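Local structure of putative flagella-related protein H (Methanocaldococcus jannaschii DSM 2661, 4WIA) at residues K40-Q45 against I71-S76; R46-F51 against V58-T63; Y79-K84 against G88-I93. The protein is probably an ATP-binding accessory component of the archaellum, with a suggested regulatory role in assembling that filament. All coordinates share one frame; numbering follows the deposited sequence.

Contact 1: K40-Q45 against I71-S76; sequences KSVLCQ and IKQMNS. With SO4 (sulfate ion), chain E; SO4 (sulfate ion), chain F.
Gln45 and Gln73 meet through their amides, the two side chains crossing at about a right angle and the amide planes standing 67° apart. NE2 of Gln73 donates to OE1 of Gln45 over 2.8 Å in a nearly straight bond. The acceptor lies in the amide plane of Gln73, while the donor sits slightly tilted from the carbonyl plane of Gln45. Gln45 reaches out with its chain extended beyond CG, whereas Gln73 has CG anti to its backbone N and bends at chi2 (74°), which brings NE2 to that oxygen. CG2 of Val42 flanks the same nitrogen at 3.8 Å. The aliphatic stem of Gln45 is used as well: its CG lies 3.6 Å from the selenium of selenomethionine Met74. With an alanine in place of Gln45, Gln73 NE2 would probably lose its acceptor and the selenium part of its cover, opening a gap between the helices. Helix 40-53 begins at the end of the P-loop, where the backbone N of Ser41 binds sulfate E O3 at 2.7 Å and Lys40 N holds O1 at 3.0 Å, an anion site consistent with one for ATP phosphate. The axes of segments 40-45 and 71-76 are 78° apart; on helix 40-53, Cys44 lies on strands 29-33 and 158-163 and Gln45 touches Tyr60 of strand 58-62, while Met74 of helix 67-76 packs on Tyr79 and Ile81.

Contact 2: R46-F51 against V58-T63; sequences RLAYGF and VTYVST
Val58 packs against Ala48 and Phe51 where a beta-alpha-beta crossover of the P-loop NTPase fold comes home to the sheet: helix 40-53 links strand 29-33 to the parallel strand 58-62. The helical segment runs nearly antiparallel to this strand, at 159°, with the segment axes 9.5 Å apart at their closest, and the side chains meet by apolar contact, with no hydrogen bond between the segments. At the start of the strand, Val58 turns both of its methyls to use. CG1, anti to the backbone N (chi1 176°), lies 4.2 Å from CB of Ala48; CG2, beside that N, comes to 3.9 Å from CB of Phe51. The same CG2 also passes 4.1 Å from the carbonyl O of Ala48, so the valine fits against a backbone turn of the helix as well as its side chains. Two residues on, the ring of Tyr60 is held at its far end from outside the contact, because its OH is hydrogen-bonded to OD2 of Asp127, the aspartate that also binds Ser41 OG. To the helix the tyrosine offers its ring edge rather than its face: CB of Ala48, which thus touches both the valine and the tyrosine, stands near the ring plane, 4.4 Å from CD2 of Tyr60.

Contact 3: Y79-K84 against G88-I93; sequences YSINKK and GALLYI. With SO4 (sulfate ion), chain G; SO4 (sulfate ion), chain J.
Ile81 and Lys84 on one side meet Leu90 and Ala89 on the other, where helix 82-87 turns back into strand 90-94. Ahead of the helix, Ser80 turns its hydroxyl to the sulfate of chain G. Next comes Ile81, at the N-cap position and buried; its CG1 is tucked between the backbone N and the carbonyl carbon (chi1 42°) and meets CD2 of Leu90 at 3.8 Å. Tyr49, Leu52 and Met74 also touch this isoleucine. The first turn of the helix receives the sulfate: Lys83 N donates to its O4 over 2.9 Å, and Asn82 N adds a weak bond to O1, so amides at a helix start face an anion.

Lys84 carries the rest. Its carbonyl O accepts a bond from Leu90 N, 3.0 Å long and almost straight at 175°, although the donor stands well above the carbonyl plane, 62° out of it, and so lies off the lone pairs. In its side chain, CB lies 4.0 Å from CB of Leu90, and the bend at chi2 brings CD to 3.9 Å from CB of Ala89. From there the tip leads away to the sulfate of chain J, whose O3 lies 2.7 Å from NZ. That amine also binds Leu52 O of its own chain and Ser12 OG of the second subunit, and Arg13 of that subunit shares the sulfate.

Gly88, the first residue after the helix, has a positive phi that favours glycine; past Ala89, the parallel strand 90-94 starts, completing the helix-to-strand connection of an alpha/beta fold.

How the contacts relate
The three contacts lie close together in one alpha/beta domain, starting at the probable ATP site. Contact 1 lies at the P-loop, and contact 2, centred 9 Å away, uses the next turns of the same helix; they touch where Gln45 NE2 comes to 3.6 Å from Tyr60 OH. Contact 3 lies away from the annotated sites, its centre 12 Å from that of contact 1 and 9 Å from that of contact 2. It joins contact 2 through neighbouring strands, with a probable hydrogen bond of 2.8 Å from Tyr60 N to Leu91 O, and contact 1 through another of 2.9 Å between Met74 O and Tyr79 N.

Contact 1: K40-Q45 against I71-S76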
loop_
_atom_site.group_PDB
_atom_site.type_symbol
_atom_site.label_atom_id
_atom_site.label_comp_id
_atom_site.label_asym_id
_atom_site.label_seq_id
_atom_site.Cartn_x
_atom_site.Cartn_y
_atom_site.Cartn_z
ATOM N N LYS A 40 -4.120 -25.760 -5.422
ATOM C CA LYS A 40 -3.129 -25.076 -6.263
ATOM C C LYS A 40 -3.627 -23.736 -6.751
ATOM O O LYS A 40 -2.917 -22.733 -6.731
ATOM C CB LYS A 40 -2.768 -25.959 -7.490
ATOM C CG LYS A 40 -2.279 -27.368 -7.146
ATOM C CD LYS A 40 -1.746 -28.131 -8.379
ATOM C CE LYS A 40 -2.805 -28.424 -9.420
ATOM N NZ LYS A 40 -3.892 -29.261 -8.869
ATOM N N SER A 41 -4.858 -23.742 -7.237
ATOM C CA SER A 41 -5.479 -22.558 -7.778
ATOM C C SER A 41 -5.646 -21.477 -6.717
ATOM O O SER A 41 -5.263 -20.333 -6.899
ATOM C CB SER A 41 -6.869 -22.934 -8.369
ATOM O OG SER A 41 -6.733 -23.586 -9.634
ATOM N N VAL A 42 -6.184 -21.845 -5.584
ATOM C CA VAL A 42 -6.347 -20.847 -4.489
ATOM C C VAL A 42 -5.016 -20.229 -4.067
ATOM O O VAL A 42 -4.912 -19.049 -3.826
ATOM C CB VAL A 42 -7.067 -21.456 -3.287
ATOM C CG1 VAL A 42 -7.000 -20.520 -2.115
ATOM C CG2 VAL A 42 -8.513 -21.719 -3.631
ATOM N N LEU A 43 -3.959 -21.027 -4.100
ATOM C CA LEU A 43 -2.644 -20.512 -3.792
ATOM C C LEU A 43 -2.199 -19.518 -4.813
ATOM O O LEU A 43 -1.635 -18.486 -4.447
ATOM C CB LEU A 43 -1.670 -21.652 -3.759
ATOM C CG LEU A 43 -0.389 -21.479 -2.990
ATOM C CD1 LEU A 43 -0.660 -21.094 -1.535
ATOM C CD2 LEU A 43 0.418 -22.769 -3.056
ATOM N N CYS A 44 -2.472 -19.795 -6.116
ATOM C CA CYS A 44 -2.129 -18.829 -7.176
ATOM C C CYS A 44 -2.885 -17.572 -6.999
ATOM O O CYS A 44 -2.389 -16.500 -7.236
ATOM C CB CYS A 44 -2.467 -19.404 -8.592
ATOM S SG CYS A 44 -1.374 -20.747 -9.101
ATOM N N GLN A 45 -4.132 -17.723 -6.574
ATOM C CA GLN A 45 -5.044 -16.578 -6.359
ATOM C C GLN A 45 -4.603 -15.687 -5.212
ATOM O O GLN A 45 -4.595 -14.469 -5.361
ATOM C CB GLN A 45 -6.450 -17.104 -6.158
ATOM C CG GLN A 45 -7.041 -17.561 -7.461
ATOM C CD GLN A 45 -8.130 -18.602 -7.336
ATOM O OE1 GLN A 45 -8.743 -18.806 -6.276
ATOM N NE2 GLN A 45 -8.423 -19.256 -8.483
ATOM N N ILE A 71 -14.006 -13.817 -11.379
ATOM C CA ILE A 71 -14.391 -12.728 -10.521
ATOM C C ILE A 71 -15.179 -13.245 -9.297
ATOM O O ILE A 71 -14.931 -12.802 -8.170
ATOM C CB ILE A 71 -15.190 -11.698 -11.291
ATOM C CG1 ILE A 71 -14.266 -10.950 -12.244
ATOM C CG2 ILE A 71 -15.886 -10.708 -10.352
ATOM C CD1 ILE A 71 -15.034 -10.321 -13.380
ATOM N N LYS A 72 -16.105 -14.182 -9.515
ATOM C CA LYS A 72 -16.848 -14.730 -8.417
ATOM C C LYS A 72 -15.930 -15.470 -7.457
ATOM O O LYS A 72 -16.118 -15.366 -6.253
ATOM C CB LYS A 72 -17.943 -15.704 -8.851
ATOM C CG LYS A 72 -18.803 -15.153 -9.944
ATOM C CD LYS A 72 -20.191 -15.675 -9.867
ATOM C CE LYS A 72 -20.513 -16.841 -10.758
ATOM N NZ LYS A 72 -21.974 -16.785 -11.043
ATOM N N GLN A 73 -15.018 -16.274 -7.999
ATOM C CA GLN A 73 -14.144 -17.074 -7.183
ATOM C C GLN A 73 -13.230 -16.165 -6.336
ATOM O O GLN A 73 -13.130 -16.349 -5.126
ATOM C CB GLN A 73 -13.297 -17.980 -8.039
ATOM C CG GLN A 73 -12.031 -18.438 -7.355
ATOM C CD GLN A 73 -12.277 -19.473 -6.290
ATOM O OE1 GLN A 73 -13.411 -19.842 -6.041
ATOM N NE2 GLN A 73 -11.218 -19.973 -5.666
HETATM N N MSE A 74 -12.686 -15.119 -6.962
HETATM C CA MSE A 74 -11.923 -14.113 -6.234
HETATM C C MSE A 74 -12.801 -13.405 -5.207
HETATM O O MSE A 74 -12.424 -13.226 -4.056
HETATM C CB MSE A 74 -11.267 -13.096 -7.146
HETATM C CG MSE A 74 -10.304 -13.807 -8.026
HETATM SE SE MSE A 74 -8.695 -14.433 -7.099
HETATM C CE MSE A 74 -7.641 -12.781 -7.166
ATOM N N ASN A 75 -14.001 -13.032 -5.562
ATOM C CA ASN A 75 -14.859 -12.372 -4.606
ATOM C C ASN A 75 -15.199 -13.284 -3.410
ATOM O O ASN A 75 -15.326 -12.822 -2.266
ATOM C CB ASN A 75 -16.152 -11.928 -5.292
ATOM C CG ASN A 75 -17.073 -11.252 -4.333
ATOM O OD1 ASN A 75 -18.080 -11.813 -3.935
ATOM N ND2 ASN A 75 -16.751 -10.041 -3.978
ATOM N N SER A 76 -15.334 -14.581 -3.686
ATOM C CA SER A 76 -15.739 -15.546 -2.674
ATOM C C SER A 76 -14.641 -15.673 -1.607
ATOM O O SER A 76 -14.940 -15.920 -0.474
ATOM C CB SER A 76 -15.991 -16.924 -3.270
ATOM O OG SER A 76 -14.762 -17.527 -3.691
HETATM S S SO4 E . -6.757 -27.279 -7.105
HETATM O O1 SO4 E . -5.608 -28.108 -6.598
HETATM O O2 SO4 E . -7.614 -26.917 -5.983
HETATM O O3 SO4 E . -6.401 -25.962 -7.696
HETATM O O4 SO4 E . -7.385 -28.253 -7.994
HETATM S S SO4 F . -5.957 -29.445 -11.756
HETATM O O1 SO4 F . -5.307 -30.185 -10.663
HETATM O O2 SO4 F . -7.309 -28.864 -11.485
HETATM O O3 SO4 F . -6.116 -30.537 -12.754
HETATM O O4 SO4 F . -5.128 -28.301 -12.298
#

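Contact 2: R46-F51 against V58-T63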
loop_
_atom_site.group_PDB
_atom_site.type_symbol
_atom_site.label_atom_id
_atom_site.label_comp_id
_atom_site.label_asym_id
_atom_site.label_seq_id
_atom_site.Cartn_x
_atom_site.Cartn_y
_atom_site.Cartn_z
ATOM N N ARG A 46 -4.180 -16.309 -4.100
ATOM C CA ARG A 46 -3.606 -15.564 -2.966
ATOM C C ARG A 46 -2.344 -14.817 -3.401
ATOM O O ARG A 46 -2.135 -13.632 -3.044
ATOM C CB ARG A 46 -3.274 -16.503 -1.807
ATOM C CG ARG A 46 -2.270 -15.950 -0.782
ATOM C CD ARG A 46 -2.858 -14.773 -0.007
ATOM N NE ARG A 46 -1.919 -14.215 0.972
ATOM C CZ ARG A 46 -0.948 -13.345 0.706
ATOM N NH1 ARG A 46 -0.715 -12.945 -0.532
ATOM N NH2 ARG A 46 -0.207 -12.872 1.686
ATOM N N LEU A 47 -1.486 -15.515 -4.133
ATOM C CA LEU A 47 -0.250 -14.847 -4.590
ATOM C C LEU A 47 -0.572 -13.682 -5.504
ATOM O O LEU A 47 -0.036 -12.587 -5.352
ATOM C CB LEU A 47 0.655 -15.855 -5.274
ATOM C CG LEU A 47 1.253 -16.837 -4.262
ATOM C CD1 LEU A 47 1.958 -17.982 -4.962
ATOM C CD2 LEU A 47 2.220 -16.137 -3.298
ATOM N N ALA A 48 -1.480 -13.911 -6.469
ATOM C CA ALA A 48 -1.880 -12.850 -7.376
ATOM C C ALA A 48 -2.459 -11.651 -6.657
ATOM O O ALA A 48 -2.083 -10.520 -6.920
ATOM C CB ALA A 48 -2.880 -13.383 -8.402
ATOM N N TYR A 49 -3.373 -11.880 -5.718
ATOM C CA TYR A 49 -3.910 -10.758 -4.921
ATOM C C TYR A 49 -2.847 -10.003 -4.143
ATOM O O TYR A 49 -2.862 -8.777 -4.111
ATOM C CB TYR A 49 -5.002 -11.260 -3.992
ATOM C CG TYR A 49 -5.811 -10.158 -3.317
ATOM C CD1 TYR A 49 -6.685 -9.393 -4.042
ATOM C CD2 TYR A 49 -5.658 -9.873 -1.966
ATOM C CE1 TYR A 49 -7.387 -8.377 -3.452
ATOM C CE2 TYR A 49 -6.387 -8.855 -1.350
ATOM C CZ TYR A 49 -7.244 -8.122 -2.099
ATOM O OH TYR A 49 -7.931 -7.149 -1.493
ATOM N N GLY A 50 -1.920 -10.726 -3.497
ATOM C CA GLY A 50 -0.771 -10.089 -2.810
ATOM C C GLY A 50 0.059 -9.185 -3.719
ATOM O O GLY A 50 0.247 -8.029 -3.433
ATOM N N PHE A 51 0.531 -9.734 -4.850
ATOM C CA PHE A 51 1.268 -8.940 -5.815
ATOM C C PHE A 51 0.474 -7.693 -6.232
ATOM O O PHE A 51 0.996 -6.575 -6.229
ATOM C CB PHE A 51 1.563 -9.777 -7.084
ATOM C CG PHE A 51 2.602 -10.859 -6.900
ATOM C CD1 PHE A 51 3.837 -10.557 -6.408
ATOM C CD2 PHE A 51 2.345 -12.151 -7.269
ATOM C CE1 PHE A 51 4.785 -11.529 -6.268
ATOM C CE2 PHE A 51 3.285 -13.153 -7.141
ATOM C CZ PHE A 51 4.502 -12.845 -6.581
ATOM N N VAL A 58 -0.142 -8.423 -12.882
ATOM C CA VAL A 58 -0.232 -9.834 -13.006
ATOM C C VAL A 58 -0.986 -10.204 -14.293
ATOM O O VAL A 58 -2.006 -9.591 -14.611
ATOM C CB VAL A 58 -0.984 -10.420 -11.799
ATOM C CG1 VAL A 58 -1.164 -11.914 -11.958
ATOM C CG2 VAL A 58 -0.228 -10.145 -10.515
ATOM N N THR A 59 -0.509 -11.238 -14.976
ATOM C CA THR A 59 -1.274 -11.942 -15.949
ATOM C C THR A 59 -1.674 -13.290 -15.378
ATOM O O THR A 59 -0.813 -14.045 -14.881
ATOM C CB THR A 59 -0.456 -12.210 -17.223
ATOM O OG1 THR A 59 -0.188 -10.965 -17.863
ATOM C CG2 THR A 59 -1.240 -13.104 -18.235
ATOM N N TYR A 60 -2.961 -13.624 -15.474
ATOM C CA TYR A 60 -3.426 -14.913 -14.994
ATOM C C TYR A 60 -4.066 -15.663 -16.151
ATOM O O TYR A 60 -5.105 -15.250 -16.623
ATOM C CB TYR A 60 -4.398 -14.699 -13.833
ATOM C CG TYR A 60 -4.685 -15.926 -12.969
ATOM C CD1 TYR A 60 -5.238 -17.061 -13.500
ATOM C CD2 TYR A 60 -4.411 -15.919 -11.616
ATOM C CE1 TYR A 60 -5.497 -18.183 -12.749
ATOM C CE2 TYR A 60 -4.687 -17.031 -10.823
ATOM C CZ TYR A 60 -5.224 -18.148 -11.370
ATOM O OH TYR A 60 -5.515 -19.284 -10.629
ATOM N N VAL A 61 -3.471 -16.790 -16.558
ATOM C CA VAL A 61 -3.963 -17.596 -17.627
ATOM C C VAL A 61 -4.577 -18.835 -16.991
ATOM O O VAL A 61 -3.870 -19.612 -16.373
ATOM C CB VAL A 61 -2.825 -18.028 -18.569
ATOM C CG1 VAL A 61 -3.344 -18.875 -19.753
ATOM C CG2 VAL A 61 -2.061 -16.827 -19.082
ATOM N N SER A 62 -5.878 -19.019 -17.183
ATOM C CA SER A 62 -6.629 -20.110 -16.608
ATOM C C SER A 62 -7.182 -21.056 -17.715
ATOM O O SER A 62 -7.879 -20.616 -18.597
ATOM C CB SER A 62 -7.843 -19.560 -15.844
ATOM O OG SER A 62 -8.659 -20.609 -15.350
ATOM N N THR A 63 -6.952 -22.350 -17.560
ATOM C CA THR A 63 -7.612 -23.360 -18.341
ATOM C C THR A 63 -8.936 -23.802 -17.766
ATOM O O THR A 63 -9.498 -24.765 -18.244
ATOM C CB THR A 63 -6.714 -24.607 -18.418
ATOM O OG1 THR A 63 -6.333 -25.040 -17.103
ATOM C CG2 THR A 63 -5.457 -24.270 -19.178
#

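Contact 3: Y79-K84 against G88-I93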
loop_
_atom_site.group_PDB
_atom_site.type_symbol
_atom_site.label_atom_id
_atom_site.label_comp_id
_atom_site.label_asym_id
_atom_site.label_seq_id
_atom_site.Cartn_x
_atom_site.Cartn_y
_atom_site.Cartn_z
ATOM N N TYR A 79 -10.776 -11.667 -2.192
ATOM C CA TYR A 79 -9.639 -11.170 -2.892
ATOM C C TYR A 79 -10.176 -10.444 -4.099
ATOM O O TYR A 79 -9.703 -10.699 -5.220
ATOM C CB TYR A 79 -8.761 -12.317 -3.439
ATOM C CG TYR A 79 -8.033 -13.169 -2.454
ATOM C CD1 TYR A 79 -7.641 -12.674 -1.206
ATOM C CD2 TYR A 79 -7.762 -14.499 -2.744
ATOM C CE1 TYR A 79 -6.949 -13.452 -0.314
ATOM C CE2 TYR A 79 -7.112 -15.313 -1.824
ATOM C CZ TYR A 79 -6.702 -14.772 -0.619
ATOM O OH TYR A 79 -6.072 -15.567 0.312
ATOM N N SER A 80 -11.101 -9.520 -3.932
ATOM C CA SER A 80 -11.775 -9.011 -5.094
ATOM C C SER A 80 -10.836 -8.130 -5.979
ATOM O O SER A 80 -10.005 -7.369 -5.506
ATOM C CB SER A 80 -13.109 -8.352 -4.717
ATOM O OG SER A 80 -12.893 -7.016 -4.304
ATOM N N ILE A 81 -10.924 -8.331 -7.300
ATOM C CA ILE A 81 -9.954 -7.724 -8.230
ATOM C C ILE A 81 -10.599 -6.959 -9.391
ATOM O O ILE A 81 -10.005 -6.810 -10.457
ATOM C CB ILE A 81 -9.001 -8.771 -8.744
ATOM C CG1 ILE A 81 -9.677 -10.117 -9.118
ATOM C CG2 ILE A 81 -7.920 -9.032 -7.670
ATOM C CD1 ILE A 81 -10.739 -10.097 -10.193
ATOM N N ASN A 82 -11.804 -6.438 -9.163
ATOM C CA ASN A 82 -12.540 -5.715 -10.172
ATOM C C ASN A 82 -11.819 -4.511 -10.699
ATOM O O ASN A 82 -11.731 -4.302 -11.903
ATOM C CB ASN A 82 -13.874 -5.242 -9.570
ATOM C CG ASN A 82 -14.696 -6.387 -9.075
ATOM O OD1 ASN A 82 -14.956 -6.539 -7.860
ATOM N ND2 ASN A 82 -15.083 -7.240 -9.995
ATOM N N LYS A 83 -11.382 -3.661 -9.793
ATOM C CA LYS A 83 -10.670 -2.467 -10.202
ATOM C C LYS A 83 -9.360 -2.766 -10.892
ATOM O O LYS A 83 -8.951 -2.012 -11.786
ATOM C CB LYS A 83 -10.443 -1.499 -9.057
ATOM C CG LYS A 83 -11.681 -0.674 -8.813
ATOM C CD LYS A 83 -11.380 0.590 -8.053
ATOM C CE LYS A 83 -12.511 1.582 -8.221
ATOM N NZ LYS A 83 -12.232 2.811 -7.433
ATOM N N LYS A 84 -8.710 -3.832 -10.493
ATOM C CA LYS A 84 -7.442 -4.186 -11.071
ATOM C C LYS A 84 -7.665 -4.691 -12.515
ATOM O O LYS A 84 -6.853 -4.409 -13.388
ATOM C CB LYS A 84 -6.754 -5.256 -10.241
ATOM C CG LYS A 84 -6.365 -4.830 -8.819
ATOM C CD LYS A 84 -5.184 -3.881 -8.837
ATOM C CE LYS A 84 -4.771 -3.460 -7.452
ATOM N NZ LYS A 84 -3.524 -2.627 -7.469
ATOM N N GLY A 88 -6.373 -2.715 -16.218
ATOM C CA GLY A 88 -5.364 -3.539 -16.834
ATOM C C GLY A 88 -4.221 -3.987 -15.930
ATOM O O GLY A 88 -3.375 -4.770 -16.363
ATOM N N ALA A 89 -4.202 -3.569 -14.663
ATOM C CA ALA A 89 -3.294 -4.115 -13.705
ATOM C C ALA A 89 -3.314 -5.624 -13.629
ATOM O O ALA A 89 -2.220 -6.269 -13.562
ATOM C CB ALA A 89 -3.567 -3.550 -12.355
ATOM N N LEU A 90 -4.500 -6.195 -13.687
ATOM C CA LEU A 90 -4.666 -7.653 -13.840
ATOM C C LEU A 90 -5.182 -7.963 -15.253
ATOM O O LEU A 90 -6.209 -7.443 -15.670
ATOM C CB LEU A 90 -5.666 -8.183 -12.809
ATOM C CG LEU A 90 -6.134 -9.642 -12.945
ATOM C CD1 LEU A 90 -4.938 -10.570 -12.947
ATOM C CD2 LEU A 90 -7.130 -10.082 -11.874
ATOM N N LEU A 91 -4.451 -8.817 -16.005
ATOM C CA LEU A 91 -4.863 -9.266 -17.293
ATOM C C LEU A 91 -5.206 -10.716 -17.124
ATOM O O LEU A 91 -4.354 -11.561 -16.794
ATOM C CB LEU A 91 -3.692 -9.129 -18.288
ATOM C CG LEU A 91 -3.800 -9.748 -19.655
ATOM C CD1 LEU A 91 -4.947 -9.091 -20.447
ATOM C CD2 LEU A 91 -2.477 -9.645 -20.397
ATOM N N TYR A 92 -6.481 -11.015 -17.327
ATOM C CA TYR A 92 -7.015 -12.343 -17.113
ATOM C C TYR A 92 -7.304 -13.011 -18.466
ATOM O O TYR A 92 -8.007 -12.467 -19.273
ATOM C CB TYR A 92 -8.312 -12.278 -16.270
ATOM C CG TYR A 92 -8.805 -13.649 -15.931
ATOM C CD1 TYR A 92 -8.182 -14.386 -14.962
ATOM C CD2 TYR A 92 -9.802 -14.263 -16.672
ATOM C CE1 TYR A 92 -8.590 -15.680 -14.673
ATOM C CE2 TYR A 92 -10.231 -15.569 -16.395
ATOM C CZ TYR A 92 -9.605 -16.262 -15.375
ATOM O OH TYR A 92 -10.001 -17.549 -15.086
ATOM N N ILE A 93 -6.767 -14.217 -18.677
ATOM C CA ILE A 93 -6.831 -14.890 -19.965
ATOM C C ILE A 93 -7.498 -16.255 -19.834
ATOM O O ILE A 93 -6.848 -17.250 -19.440
ATOM C CB ILE A 93 -5.429 -15.121 -20.493
ATOM C CG1 ILE A 93 -4.659 -13.790 -20.533
ATOM C CG2 ILE A 93 -5.493 -15.782 -21.903
ATOM C CD1 ILE A 93 -5.189 -12.792 -21.545
HETATM S S SO4 G . -12.961 -3.975 -6.112
HETATM O O1 SO4 G . -12.888 -5.413 -6.163
HETATM O O2 SO4 G . -12.540 -3.540 -4.813
HETATM O O3 SO4 G . -14.317 -3.549 -6.385
HETATM O O4 SO4 G . -12.032 -3.276 -6.954
HETATM S S SO4 J . -3.197 0.590 -9.264
HETATM O O1 SO4 J . -3.768 1.962 -9.057
HETATM O O2 SO4 J . -2.035 0.386 -8.328
HETATM O O3 SO4 J . -4.052 -0.572 -9.125
HETATM O O4 SO4 J . -2.671 0.640 -10.683
#